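Long-range contacts in methyltransferase-like protein of unknown function (Silicibacter pomeroyi DSS-3, PDB 3CVO), which is of unknown function but, as a class I methyltransferase-like protein with a Rossmann fold, probably binds S-adenosylmethionine and transfers its methyl group to an unidentified substrate: residues L35-G40 against V126-R131; P108-A113 against V134-A139; L150-Y155 against A178-E183. All coordinates share one frame; numbering follows the deposited sequence.

Contact 1. Residues L35-G40 against V126-R131; sequences LEYGSG and VLVDGR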
ATOM      1  N   LEU A  35      -7.606  20.431  -6.421  1.00 19.88           N
ATOM      2  CA  LEU A  35      -7.415  19.608  -5.238  1.00 19.52           C
ATOM      3  C   LEU A  35      -6.116  20.026  -4.590  1.00 21.05           C
ATOM      4  O   LEU A  35      -5.092  20.098  -5.257  1.00 20.82           O
ATOM      5  CB  LEU A  35      -7.364  18.097  -5.626  1.00 18.67           C
ATOM      6  CG  LEU A  35      -6.749  17.144  -4.581  1.00 22.74           C
ATOM      7  CD1 LEU A  35      -7.612  17.231  -3.289  1.00 17.73           C
ATOM      8  CD2 LEU A  35      -6.601  15.691  -5.089  1.00 20.78           C
ATOM      9  N   GLU A  36      -6.180  20.326  -3.298  1.00 20.32           N
ATOM     10  CA  GLU A  36      -5.004  20.663  -2.534  1.00 21.03           C
ATOM     11  C   GLU A  36      -4.763  19.695  -1.420  1.00 20.98           C
ATOM     12  O   GLU A  36      -5.679  19.195  -0.747  1.00 19.37           O
ATOM     13  CB  GLU A  36      -5.117  22.076  -1.923  1.00 21.65           C
ATOM     14  CG  GLU A  36      -5.493  23.196  -2.808  1.00 23.71           C
ATOM     15  CD  GLU A  36      -5.470  24.512  -2.054  1.00 23.24           C
ATOM     16  OE1 GLU A  36      -6.090  24.565  -0.953  1.00 23.45           O
ATOM     17  OE2 GLU A  36      -4.813  25.487  -2.537  1.00 22.82           O
ATOM     18  N   TYR A  37      -3.493  19.395  -1.239  1.00 19.78           N
ATOM     19  CA  TYR A  37      -3.077  18.753   0.005  1.00 19.76           C
ATOM     20  C   TYR A  37      -2.332  19.797   0.823  1.00 21.42           C
ATOM     21  O   TYR A  37      -1.308  20.299   0.388  1.00 23.18           O
ATOM     22  CB  TYR A  37      -2.166  17.592  -0.307  1.00 18.15           C
ATOM     23  CG  TYR A  37      -2.780  16.415  -1.032  1.00 20.10           C
ATOM     24  CD1 TYR A  37      -3.421  15.417  -0.347  1.00 19.14           C
ATOM     25  CD2 TYR A  37      -2.661  16.292  -2.416  1.00 22.31           C
ATOM     26  CE1 TYR A  37      -3.933  14.284  -1.006  1.00 18.25           C
ATOM     27  CE2 TYR A  37      -3.151  15.178  -3.092  1.00 21.94           C
ATOM     28  CZ  TYR A  37      -3.792  14.170  -2.374  1.00 19.36           C
ATOM     29  OH  TYR A  37      -4.244  13.009  -2.956  1.00 20.52           O
ATOM     30  N   GLY A  38      -2.872  20.141   1.981  1.00 19.61           N
ATOM     31  CA  GLY A  38      -2.432  21.316   2.711  1.00 21.53           C
ATOM     32  C   GLY A  38      -3.395  22.440   2.437  1.00 24.80           C
ATOM     33  O   GLY A  38      -3.860  22.600   1.319  1.00 32.23           O
ATOM     34  N   SER A  39      -3.793  23.148   3.474  1.00 23.76           N
ATOM     35  CA  SER A  39      -4.701  24.286   3.298  1.00 23.34           C
ATOM     36  C   SER A  39      -4.032  25.533   3.827  1.00 22.09           C
ATOM     37  O   SER A  39      -3.205  25.463   4.707  1.00 22.36           O
ATOM     38  CB  SER A  39      -6.062  24.041   3.963  1.00 23.81           C
ATOM     39  OG  SER A  39      -5.972  24.137   5.367  1.00 26.73           O
ATOM     40  N   GLY A  40      -4.398  26.670   3.264  1.00 23.13           N
ATOM     41  CA  GLY A  40      -3.861  27.961   3.682  1.00 24.33           C
ATOM     42  C   GLY A  40      -3.972  29.041   2.631  1.00 23.80           C
ATOM     43  O   GLY A  40      -5.010  29.246   1.992  1.00 21.61           O
ATOM     44  N   VAL A 126      -3.582  19.692  -9.165  1.00 19.31           N
ATOM     45  CA  VAL A 126      -3.320  19.210  -7.799  1.00 21.50           C
ATOM     46  C   VAL A 126      -2.129  19.935  -7.221  1.00 21.64           C
ATOM     47  O   VAL A 126      -1.044  20.039  -7.825  1.00 20.98           O
ATOM     48  CB  VAL A 126      -3.045  17.675  -7.746  1.00 23.00           C
ATOM     49  CG1 VAL A 126      -2.697  17.183  -6.295  1.00 16.52           C
ATOM     50  CG2 VAL A 126      -4.244  16.909  -8.342  1.00 20.68           C
ATOM     51  N   LEU A 127      -2.335  20.433  -6.018  1.00 21.85           N
ATOM     52  CA  LEU A 127      -1.241  21.030  -5.256  1.00 21.88           C
ATOM     53  C   LEU A 127      -0.816  20.142  -4.094  1.00 21.12           C
ATOM     54  O   LEU A 127      -1.618  19.757  -3.270  1.00 20.80           O
ATOM     55  CB  LEU A 127      -1.668  22.383  -4.679  1.00 22.10           C
ATOM     56  CG  LEU A 127      -0.651  23.030  -3.725  1.00 19.89           C
ATOM     57  CD1 LEU A 127       0.668  23.396  -4.475  1.00 23.15           C
ATOM     58  CD2 LEU A 127      -1.224  24.266  -2.991  1.00 19.97           C
ATOM     59  N   VAL A 128       0.466  19.806  -4.104  1.00 20.07           N
ATOM     60  CA  VAL A 128       1.089  19.011  -3.052  1.00 20.06           C
ATOM     61  C   VAL A 128       1.842  19.966  -2.105  1.00 20.32           C
ATOM     62  O   VAL A 128       2.934  20.481  -2.410  1.00 20.50           O
ATOM     63  CB  VAL A 128       1.962  17.859  -3.613  1.00 22.34           C
ATOM     64  CG1 VAL A 128       2.762  17.167  -2.496  1.00 19.60           C
ATOM     65  CG2 VAL A 128       1.086  16.837  -4.375  1.00 25.82           C
ATOM     66  N   ASP A 129       1.221  20.287  -0.982  1.00 20.35           N
ATOM     67  CA  ASP A 129       1.813  21.271  -0.091  1.00 21.36           C
ATOM     68  C   ASP A 129       1.481  20.965   1.372  1.00 22.68           C
ATOM     69  O   ASP A 129       1.348  21.859   2.165  1.00 24.14           O
ATOM     70  CB  ASP A 129       1.349  22.696  -0.520  1.00 20.32           C
ATOM     71  CG  ASP A 129       2.061  23.814   0.198  1.00 30.26           C
ATOM     72  OD1 ASP A 129       3.233  23.639   0.539  1.00 32.90           O
ATOM     73  OD2 ASP A 129       1.448  24.893   0.363  1.00 31.84           O
ATOM     74  N   GLY A 130       1.336  19.687   1.699  1.00 22.88           N
ATOM     75  CA  GLY A 130       1.018  19.291   3.073  1.00 24.37           C
ATOM     76  C   GLY A 130       1.932  18.194   3.554  1.00 21.82           C
ATOM     77  O   GLY A 130       3.130  18.286   3.436  1.00 24.74           O
ATOM     78  N   ARG A 131       1.326  17.128   4.055  1.00 21.18           N
ATOM     79  CA  ARG A 131       2.082  15.994   4.579  1.00 20.23           C
ATOM     80  C   ARG A 131       2.113  14.874   3.532  1.00 20.15           C
ATOM     81  O   ARG A 131       1.438  14.941   2.527  1.00 23.39           O
ATOM     82  CB  ARG A 131       1.450  15.466   5.854  1.00 22.08           C
ATOM     83  CG  ARG A 131       1.405  16.486   7.017  1.00 28.53           C
ATOM     84  CD  ARG A 131       2.782  16.706   7.606  1.00 26.19           C
ATOM     85  NE  ARG A 131       3.422  17.839   6.969  1.00 47.36           N
ATOM     86  CZ  ARG A 131       4.678  17.855   6.563  1.00 51.35           C
ATOM     87  NH1 ARG A 131       5.432  16.779   6.695  1.00 58.88           N
ATOM     88  NH2 ARG A 131       5.170  18.949   6.006  1.00 55.05           N
TER

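Contact 2. Residues P108-A113 against V134-A139; sequences PDYPLA and VGCALA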
ATOM      1  N   PRO A 108      -2.590   6.239   5.234  1.00 20.48           N
ATOM      2  CA  PRO A 108      -2.900   6.229   3.814  1.00 20.21           C
ATOM      3  C   PRO A 108      -4.132   7.033   3.434  1.00 21.58           C
ATOM      4  O   PRO A 108      -4.279   7.455   2.295  1.00 22.46           O
ATOM      5  CB  PRO A 108      -3.055   4.732   3.512  1.00 21.09           C
ATOM      6  CG  PRO A 108      -2.247   4.056   4.605  1.00 20.28           C
ATOM      7  CD  PRO A 108      -2.587   4.860   5.785  1.00 21.53           C
ATOM      8  N   ASP A 109      -4.971   7.290   4.414  1.00 21.56           N
ATOM      9  CA  ASP A 109      -6.201   8.070   4.171  1.00 20.82           C
ATOM     10  C   ASP A 109      -5.855   9.453   3.688  1.00 20.21           C
ATOM     11  O   ASP A 109      -6.621  10.050   2.962  1.00 23.08           O
ATOM     12  CB  ASP A 109      -7.000   8.279   5.448  1.00 20.40           C
ATOM     13  CG  ASP A 109      -7.648   7.024   5.984  1.00 25.19           C
ATOM     14  OD1 ASP A 109      -7.562   5.944   5.381  1.00 26.45           O
ATOM     15  OD2 ASP A 109      -8.239   7.129   7.082  1.00 24.74           O
ATOM     16  N   TYR A 110      -4.720   9.976   4.143  1.00 18.89           N
ATOM     17  CA  TYR A 110      -4.343  11.371   3.820  1.00 20.72           C
ATOM     18  C   TYR A 110      -4.100  11.514   2.311  1.00 19.40           C
ATOM     19  O   TYR A 110      -4.806  12.293   1.641  1.00 21.23           O
ATOM     20  CB  TYR A 110      -3.191  11.857   4.658  1.00 21.65           C
ATOM     21  CG  TYR A 110      -2.818  13.282   4.462  1.00 19.08           C
ATOM     22  CD1 TYR A 110      -2.057  13.665   3.346  1.00 18.13           C
ATOM     23  CD2 TYR A 110      -3.212  14.254   5.341  1.00 21.98           C
ATOM     24  CE1 TYR A 110      -1.720  14.967   3.148  1.00 17.49           C
ATOM     25  CE2 TYR A 110      -2.836  15.544   5.166  1.00 19.78           C
ATOM     26  CZ  TYR A 110      -2.088  15.913   4.064  1.00 19.24           C
ATOM     27  OH  TYR A 110      -1.708  17.229   3.890  1.00 21.01           O
ATOM     28  N   PRO A 111      -3.151  10.731   1.751  1.00 19.72           N
ATOM     29  CA  PRO A 111      -3.006  10.826   0.305  1.00 19.11           C
ATOM     30  C   PRO A 111      -4.198  10.292  -0.481  1.00 22.41           C
ATOM     31  O   PRO A 111      -4.517  10.817  -1.568  1.00 22.72           O
ATOM     32  CB  PRO A 111      -1.719  10.004   0.022  1.00 19.14           C
ATOM     33  CG  PRO A 111      -1.514   9.159   1.156  1.00 21.79           C
ATOM     34  CD  PRO A 111      -2.089   9.906   2.370  1.00 17.69           C
ATOM     35  N   LEU A 112      -4.841   9.219   0.026  1.00 20.38           N
ATOM     36  CA  LEU A 112      -5.743   8.430  -0.815  1.00 22.46           C
ATOM     37  C   LEU A 112      -7.258   8.672  -0.679  1.00 19.86           C
ATOM     38  O   LEU A 112      -7.989   8.441  -1.625  1.00 19.47           O
ATOM     39  CB  LEU A 112      -5.484   6.926  -0.618  1.00 21.23           C
ATOM     40  CG  LEU A 112      -4.173   6.409  -1.224  1.00 26.15           C
ATOM     41  CD1 LEU A 112      -3.750   5.018  -0.645  1.00 23.81           C
ATOM     42  CD2 LEU A 112      -4.263   6.383  -2.768  1.00 22.61           C
ATOM     43  N   ALA A 113      -7.748   9.037   0.490  1.00 18.93           N
ATOM     44  CA  ALA A 113      -9.198   9.010   0.737  1.00 19.75           C
ATOM     45  C   ALA A 113      -9.983   9.948  -0.192  1.00 20.24           C
ATOM     46  O   ALA A 113     -11.114   9.648  -0.610  1.00 21.62           O
ATOM     47  CB  ALA A 113      -9.528   9.337   2.245  1.00 19.53           C
ATOM     48  N   VAL A 134       5.402  12.964  -1.097  1.00 21.35           N
ATOM     49  CA  VAL A 134       5.652  11.924  -2.122  1.00 21.94           C
ATOM     50  C   VAL A 134       4.439  11.014  -2.330  1.00 21.81           C
ATOM     51  O   VAL A 134       4.031  10.741  -3.464  1.00 21.34           O
ATOM     52  CB  VAL A 134       6.967  11.134  -1.887  1.00 21.96           C
ATOM     53  CG1 VAL A 134       7.070   9.963  -2.925  1.00 20.73           C
ATOM     54  CG2 VAL A 134       8.143  12.084  -1.987  1.00 24.19           C
ATOM     55  N   GLY A 135       3.805  10.634  -1.239  1.00 21.43           N
ATOM     56  CA  GLY A 135       2.644   9.759  -1.272  1.00 19.90           C
ATOM     57  C   GLY A 135       1.472  10.382  -2.026  1.00 18.75           C
ATOM     58  O   GLY A 135       0.779   9.716  -2.766  1.00 18.76           O
ATOM     59  N   CYS A 136       1.282  11.679  -1.824  1.00 17.82           N
ATOM     60  CA  CYS A 136       0.182  12.422  -2.442  1.00 17.97           C
ATOM     61  C   CYS A 136       0.446  12.545  -3.948  1.00 16.16           C
ATOM     62  O   CYS A 136      -0.466  12.453  -4.790  1.00 18.94           O
ATOM     63  CB  CYS A 136       0.049  13.802  -1.866  1.00 19.59           C
ATOM     64  SG  CYS A 136      -0.459  13.866  -0.120  1.00 22.25           S
ATOM     65  N   ALA A 137       1.705  12.730  -4.286  1.00 19.24           N
ATOM     66  CA  ALA A 137       2.069  12.868  -5.688  1.00 17.73           C
ATOM     67  C   ALA A 137       1.800  11.571  -6.459  1.00 19.71           C
ATOM     68  O   ALA A 137       1.216  11.556  -7.576  1.00 22.15           O
ATOM     69  CB  ALA A 137       3.548  13.330  -5.856  1.00 22.45           C
ATOM     70  N   LEU A 138       2.227  10.476  -5.850  1.00 19.65           N
ATOM     71  CA  LEU A 138       1.985   9.116  -6.404  1.00 19.73           C
ATOM     72  C   LEU A 138       0.519   8.736  -6.426  1.00 22.09           C
ATOM     73  O   LEU A 138       0.063   8.175  -7.395  1.00 22.82           O
ATOM     74  CB  LEU A 138       2.827   8.031  -5.699  1.00 22.83           C
ATOM     75  CG  LEU A 138       4.349   8.208  -5.831  1.00 22.75           C
ATOM     76  CD1 LEU A 138       5.012   6.964  -5.146  1.00 26.63           C
ATOM     77  CD2 LEU A 138       4.818   8.434  -7.236  1.00 30.65           C
ATOM     78  N   ALA A 139      -0.202   9.067  -5.371  1.00 21.18           N
ATOM     79  CA  ALA A 139      -1.635   8.836  -5.295  1.00 21.65           C
ATOM     80  C   ALA A 139      -2.341   9.478  -6.489  1.00 19.85           C
ATOM     81  O   ALA A 139      -3.147   8.851  -7.133  1.00 23.13           O
ATOM     82  CB  ALA A 139      -2.198   9.345  -3.981  1.00 20.94           C
TER

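Contact 3. Residues L150-Y155 against A178-E183; sequences LLFDDY and AAFQVE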
ATOM      1  N   LEU A 150       0.262  18.921 -11.745  1.00 19.57           N
ATOM      2  CA  LEU A 150       0.604  18.783 -10.317  1.00 22.71           C
ATOM      3  C   LEU A 150       1.691  19.759  -9.963  1.00 21.31           C
ATOM      4  O   LEU A 150       2.719  19.877 -10.610  1.00 22.33           O
ATOM      5  CB  LEU A 150       0.975  17.326  -9.950  1.00 21.32           C
ATOM      6  CG  LEU A 150       1.153  17.127  -8.436  1.00 22.93           C
ATOM      7  CD1 LEU A 150       0.579  15.767  -7.993  1.00 21.72           C
ATOM      8  CD2 LEU A 150       2.580  17.268  -7.965  1.00 22.83           C
ATOM      9  N   LEU A 151       1.421  20.544  -8.932  1.00 20.95           N
ATOM     10  CA  LEU A 151       2.383  21.503  -8.408  1.00 22.23           C
ATOM     11  C   LEU A 151       2.883  20.977  -7.065  1.00 23.43           C
ATOM     12  O   LEU A 151       2.104  20.665  -6.165  1.00 21.85           O
ATOM     13  CB  LEU A 151       1.733  22.877  -8.214  1.00 20.85           C
ATOM     14  CG  LEU A 151       1.023  23.536  -9.402  1.00 23.29           C
ATOM     15  CD1 LEU A 151       0.331  24.837  -8.998  1.00 23.69           C
ATOM     16  CD2 LEU A 151       1.998  23.711 -10.602  1.00 17.00           C
ATOM     17  N   PHE A 152       4.180  20.821  -6.959  1.00 22.23           N
ATOM     18  CA  PHE A 152       4.778  20.214  -5.772  1.00 21.21           C
ATOM     19  C   PHE A 152       5.674  21.300  -5.154  1.00 22.77           C
ATOM     20  O   PHE A 152       6.742  21.642  -5.672  1.00 21.51           O
ATOM     21  CB  PHE A 152       5.562  18.986  -6.210  1.00 20.71           C
ATOM     22  CG  PHE A 152       6.025  18.040  -5.102  1.00 23.20           C
ATOM     23  CD1 PHE A 152       6.600  18.501  -3.952  1.00 20.10           C
ATOM     24  CD2 PHE A 152       5.914  16.659  -5.268  1.00 24.77           C
ATOM     25  CE1 PHE A 152       7.073  17.634  -2.979  1.00 26.98           C
ATOM     26  CE2 PHE A 152       6.382  15.780  -4.306  1.00 26.33           C
ATOM     27  CZ  PHE A 152       6.957  16.279  -3.148  1.00 24.84           C
ATOM     28  N   ASP A 153       5.234  21.836  -4.028  1.00 23.73           N
ATOM     29  CA  ASP A 153       5.992  22.899  -3.377  1.00 25.15           C
ATOM     30  C   ASP A 153       7.176  22.370  -2.562  1.00 25.55           C
ATOM     31  O   ASP A 153       7.134  21.261  -2.024  1.00 27.17           O
ATOM     32  CB  ASP A 153       5.110  23.754  -2.497  1.00 25.38           C
ATOM     33  CG  ASP A 153       5.693  25.144  -2.264  1.00 31.29           C
ATOM     34  OD1 ASP A 153       6.625  25.607  -3.001  1.00 33.07           O
ATOM     35  OD2 ASP A 153       5.194  25.794  -1.330  1.00 33.71           O
ATOM     36  N   ASP A 154       8.232  23.185  -2.540  1.00 25.85           N
ATOM     37  CA  ASP A 154       9.448  22.866  -1.773  1.00 27.58           C
ATOM     38  C   ASP A 154      10.037  21.593  -2.282  1.00 26.00           C
ATOM     39  O   ASP A 154      10.487  20.760  -1.516  1.00 26.04           O
ATOM     40  CB  ASP A 154       9.090  22.625  -0.301  1.00 27.81           C
ATOM     41  CG  ASP A 154       8.335  23.785   0.294  1.00 36.96           C
ATOM     42  OD1 ASP A 154       8.989  24.838   0.469  1.00 34.40           O
ATOM     43  OD2 ASP A 154       7.095  23.659   0.543  1.00 36.90           O
ATOM     44  N   TYR A 155       9.979  21.429  -3.591  1.00 28.15           N
ATOM     45  CA  TYR A 155      10.430  20.194  -4.251  1.00 29.09           C
ATOM     46  C   TYR A 155      11.938  19.938  -4.148  1.00 34.49           C
ATOM     47  O   TYR A 155      12.373  18.801  -4.014  1.00 40.36           O
ATOM     48  CB  TYR A 155      10.005  20.183  -5.711  1.00 26.60           C
ATOM     49  CG  TYR A 155      10.311  18.859  -6.421  1.00 21.25           C
ATOM     50  CD1 TYR A 155       9.643  17.681  -6.113  1.00 21.87           C
ATOM     51  CD2 TYR A 155      11.270  18.817  -7.407  1.00 22.35           C
ATOM     52  CE1 TYR A 155       9.937  16.510  -6.759  1.00 23.45           C
ATOM     53  CE2 TYR A 155      11.551  17.649  -8.078  1.00 26.92           C
ATOM     54  CZ  TYR A 155      10.895  16.507  -7.756  1.00 27.12           C
ATOM     55  OH  TYR A 155      11.193  15.352  -8.461  1.00 27.96           O
ATOM     56  N   ALA A 178       7.841  22.736  -8.233  1.00 24.13           N
ATOM     57  CA  ALA A 178       7.851  21.813  -9.373  1.00 23.02           C
ATOM     58  C   ALA A 178       6.463  21.702  -9.970  1.00 22.84           C
ATOM     59  O   ALA A 178       5.480  21.420  -9.290  1.00 26.26           O
ATOM     60  CB  ALA A 178       8.361  20.413  -8.948  1.00 25.55           C
ATOM     61  N   ALA A 179       6.397  21.955 -11.262  1.00 22.95           N
ATOM     62  CA  ALA A 179       5.198  21.765 -12.057  1.00 21.03           C
ATOM     63  C   ALA A 179       5.359  20.543 -12.960  1.00 23.25           C
ATOM     64  O   ALA A 179       6.279  20.449 -13.788  1.00 20.87           O
ATOM     65  CB  ALA A 179       4.915  23.014 -12.900  1.00 19.80           C
ATOM     66  N   PHE A 180       4.471  19.579 -12.745  1.00 21.89           N
ATOM     67  CA  PHE A 180       4.427  18.323 -13.488  1.00 22.30           C
ATOM     68  C   PHE A 180       3.188  18.210 -14.363  1.00 21.63           C
ATOM     69  O   PHE A 180       2.093  18.615 -13.986  1.00 24.14           O
ATOM     70  CB  PHE A 180       4.381  17.136 -12.538  1.00 20.94           C
ATOM     71  CG  PHE A 180       5.587  16.978 -11.654  1.00 20.03           C
ATOM     72  CD1 PHE A 180       5.626  17.561 -10.379  1.00 20.79           C
ATOM     73  CD2 PHE A 180       6.654  16.199 -12.076  1.00 23.11           C
ATOM     74  CE1 PHE A 180       6.729  17.362  -9.559  1.00 19.19           C
ATOM     75  CE2 PHE A 180       7.735  15.988 -11.273  1.00 23.14           C
ATOM     76  CZ  PHE A 180       7.783  16.563 -10.014  1.00 21.06           C
ATOM     77  N   GLN A 181       3.388  17.677 -15.563  1.00 22.07           N
ATOM     78  CA  GLN A 181       2.295  17.290 -16.407  1.00 21.45           C
ATOM     79  C   GLN A 181       2.108  15.770 -16.233  1.00 21.28           C
ATOM     80  O   GLN A 181       2.869  14.986 -16.764  1.00 23.38           O
ATOM     81  CB  GLN A 181       2.597  17.631 -17.866  1.00 24.79           C
ATOM     82  CG  GLN A 181       1.315  17.709 -18.673  1.00 33.99           C
ATOM     83  CD  GLN A 181       0.315  18.708 -18.077  1.00 39.91           C
ATOM     84  OE1 GLN A 181       0.710  19.765 -17.547  1.00 45.33           O
ATOM     85  NE2 GLN A 181      -0.984  18.368 -18.135  1.00 42.62           N
ATOM     86  N   VAL A 182       1.091  15.392 -15.482  1.00 21.29           N
ATOM     87  CA  VAL A 182       0.892  14.000 -15.045  1.00 22.31           C
ATOM     88  C   VAL A 182      -0.134  13.278 -15.885  1.00 22.89           C
ATOM     89  O   VAL A 182      -1.236  13.768 -16.132  1.00 23.19           O
ATOM     90  CB  VAL A 182       0.493  13.941 -13.532  1.00 23.59           C
ATOM     91  CG1 VAL A 182       0.534  12.473 -13.002  1.00 21.64           C
ATOM     92  CG2 VAL A 182       1.409  14.797 -12.723  1.00 19.75           C
ATOM     93  N   GLU A 183       0.237  12.086 -16.324  1.00 22.52           N
ATOM     94  CA  GLU A 183      -0.630  11.268 -17.134  1.00 23.04           C
ATOM     95  C   GLU A 183      -0.976  10.021 -16.361  1.00 24.08           C
ATOM     96  O   GLU A 183      -0.191   9.570 -15.506  1.00 26.78           O
ATOM     97  CB  GLU A 183       0.088  10.840 -18.390  1.00 25.47           C
ATOM     98  CG  GLU A 183       0.805  11.942 -19.108  1.00 36.13           C
ATOM     99  CD  GLU A 183       0.177  12.264 -20.417  1.00 45.91           C
ATOM    100  OE1 GLU A 183      -0.644  11.448 -20.880  1.00 57.25           O
ATOM    101  OE2 GLU A 183       0.502  13.323 -20.993  1.00 52.57           O
TER

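Contact 1. Residues L35-G40 against V126-R131
Tyr37 holds CG anti to its own carbonyl carbon (chi1 -67°), and Val126 holds CG1 anti to its backbone N. These two torsions bring Tyr37 CE2 to 3.8 Å from Val126 CG1, which sits at the edge of the ring. Strands 33-37 and 125-128 are parallel neighbours in the Rossmann-like sheet of the class I methyltransferase fold. Three backbone bonds join them. Leu127 N donates to Leu35 O, and Tyr37 N donates to Leu127 O at 2.8 Å and 172°. Asp129 N closes on Tyr37 O at 2.9 Å, but at a bent 137°, where strand 125-128 has given way to a turn. Leu35 and Val126 lie side by side on the Tyr37 face, with Leu35 CD2 4.2 Å from Val126 CG2. On the other face Glu36 OE2 passes Leu127 CD2 at 3.8 Å. The buried Glu36 carboxylate is gripped by the hydroxyls of Tyr28, Ser42, Thr43 and Ser56. Gly38 and Gly40 belong to the glycine-rich turn after the first strand, which in relatives binds S-adenosylmethionine and probably does so here. A CB on Gly38 would collide with Asp129 O, and Gly38 CA comes within 4.0 Å of Gly130 CA.

Contact 2. Residues P108-A113 against V134-A139
Pro111 of the short helix 109-112 packs against Gly135, Cys136 and Ala139 of helix 133-143, the crossover helix that connects strands 125-128 and 148-152 of the Rossmann-like sheet. The contact is small, buried and built from apolar groups. Small residues let the backbones come close, so that Pro111 CA lies only 4.5 Å from Cys136 CA. Pro111 CB comes over the peptide between Gly135 and Cys136, 3.8 Å from Gly135 O. The same Pro111 CB lies 4.1 Å from Cys136 SG and 4.1 Å from Ala139 CB, so one ring carbon touches two successive turns of the longer helix.

Leu112 and Tyr110 meet that helix at separate places. Leu112 CD2 comes to 3.8 Å from Ala139 CB. That methyl also touches Pro111 O. Tyr110 swings CG anti to the backbone N (chi1 -176°), which carries its ring to Cys136. Cys136 SG then sits at the ring edge, 3.7 Å from Tyr110 CE1 and 84° off the ring normal. This is a sulfur-aromatic contact made in the ring plane and not over the face.

Two polar atoms of helix 109-112 bond to the segments of contact 1: Tyr110 OH takes the N-H of Arg131, and Pro111 O accepts from Tyr37 OH. Leu112 also packs on Met193 of the second subunit, which places helix 109-112 between the crossover helix and the dimer partner. The short helix lies in the connection between strands 81-86 and 125-128. Here a short helix packs on the helix of a beta-alpha-beta crossover, the unit from which Rossmann-like folds are built.

Contact 3. Residues L150-Y155 against A178-E183
Phe180 turns its edge to the face of the Tyr155 ring, a T-shaped stack with centroids 5.5 Å apart and planes at 83°. Phe180 CZ lies 3.8 Å from Tyr155 CZ. This is the tightly packed side of the antiparallel pair of strands 148-152 and 177-182. Tyr155 keeps CG anti to its backbone N (chi1 -174°), which puts Tyr155 CG 3.6 Å from Ala178 CB. Tyr155 CD1 also stands over the centre of the Phe152 ring. Leu150 CD2 runs alongside Phe180 CD1 at 3.9 Å, and Leu150 CB meets Val182 CG2. Replacing Tyr155 by an alanine would probably leave the edge of Phe180 without its facing ring, open a gap over Ala178 and take from Glu165 OE2 the hydroxyl it bonds to.

Four backbone bonds tie the strands, two between Leu150 and Phe180 and two between Phe152 and Ala178. The shortest runs from Phe152 N to Ala178 O at 2.7 Å. The other face is looser: Leu151 CD2 reaches Ala179 CB at 3.8 Å, Ala179 is partly exposed, and Gln181 turns to solvent. On the packed face, helix 133-143 covers Leu150 and Phe152, and Leu168 of helix 165-168 touches Leu150, Phe180 and Val182. Strand 125-128 flanks strand 148-152, and strand 172-174 flanks strand 177-182.

Overall arrangement
From the N terminus, strand 33-37 comes first, and contact 1 closes a loop of 85 residues when strand 125-128 pairs with it. Contact 2 opens inside that loop at 108-113 and closes after it at 134-139, so the two cross along the chain. Contact 1 joins two strands and contact 2 two helices; the bonds from Tyr37 OH to Pro111 O and from Arg131 N to Tyr110 OH link them. Contact 3 follows in series and closes a loop of 22 residues. Strands 125-128 and 148-152 are neighbours, so contacts 1 and 3 share one sheet. Helix 133-143 packs on both: Cys136 touches Tyr37, and Ala137 touches Leu150 and Phe152. The sheet order, with an antiparallel strand next to 148-152, is that of class I methyltransferases.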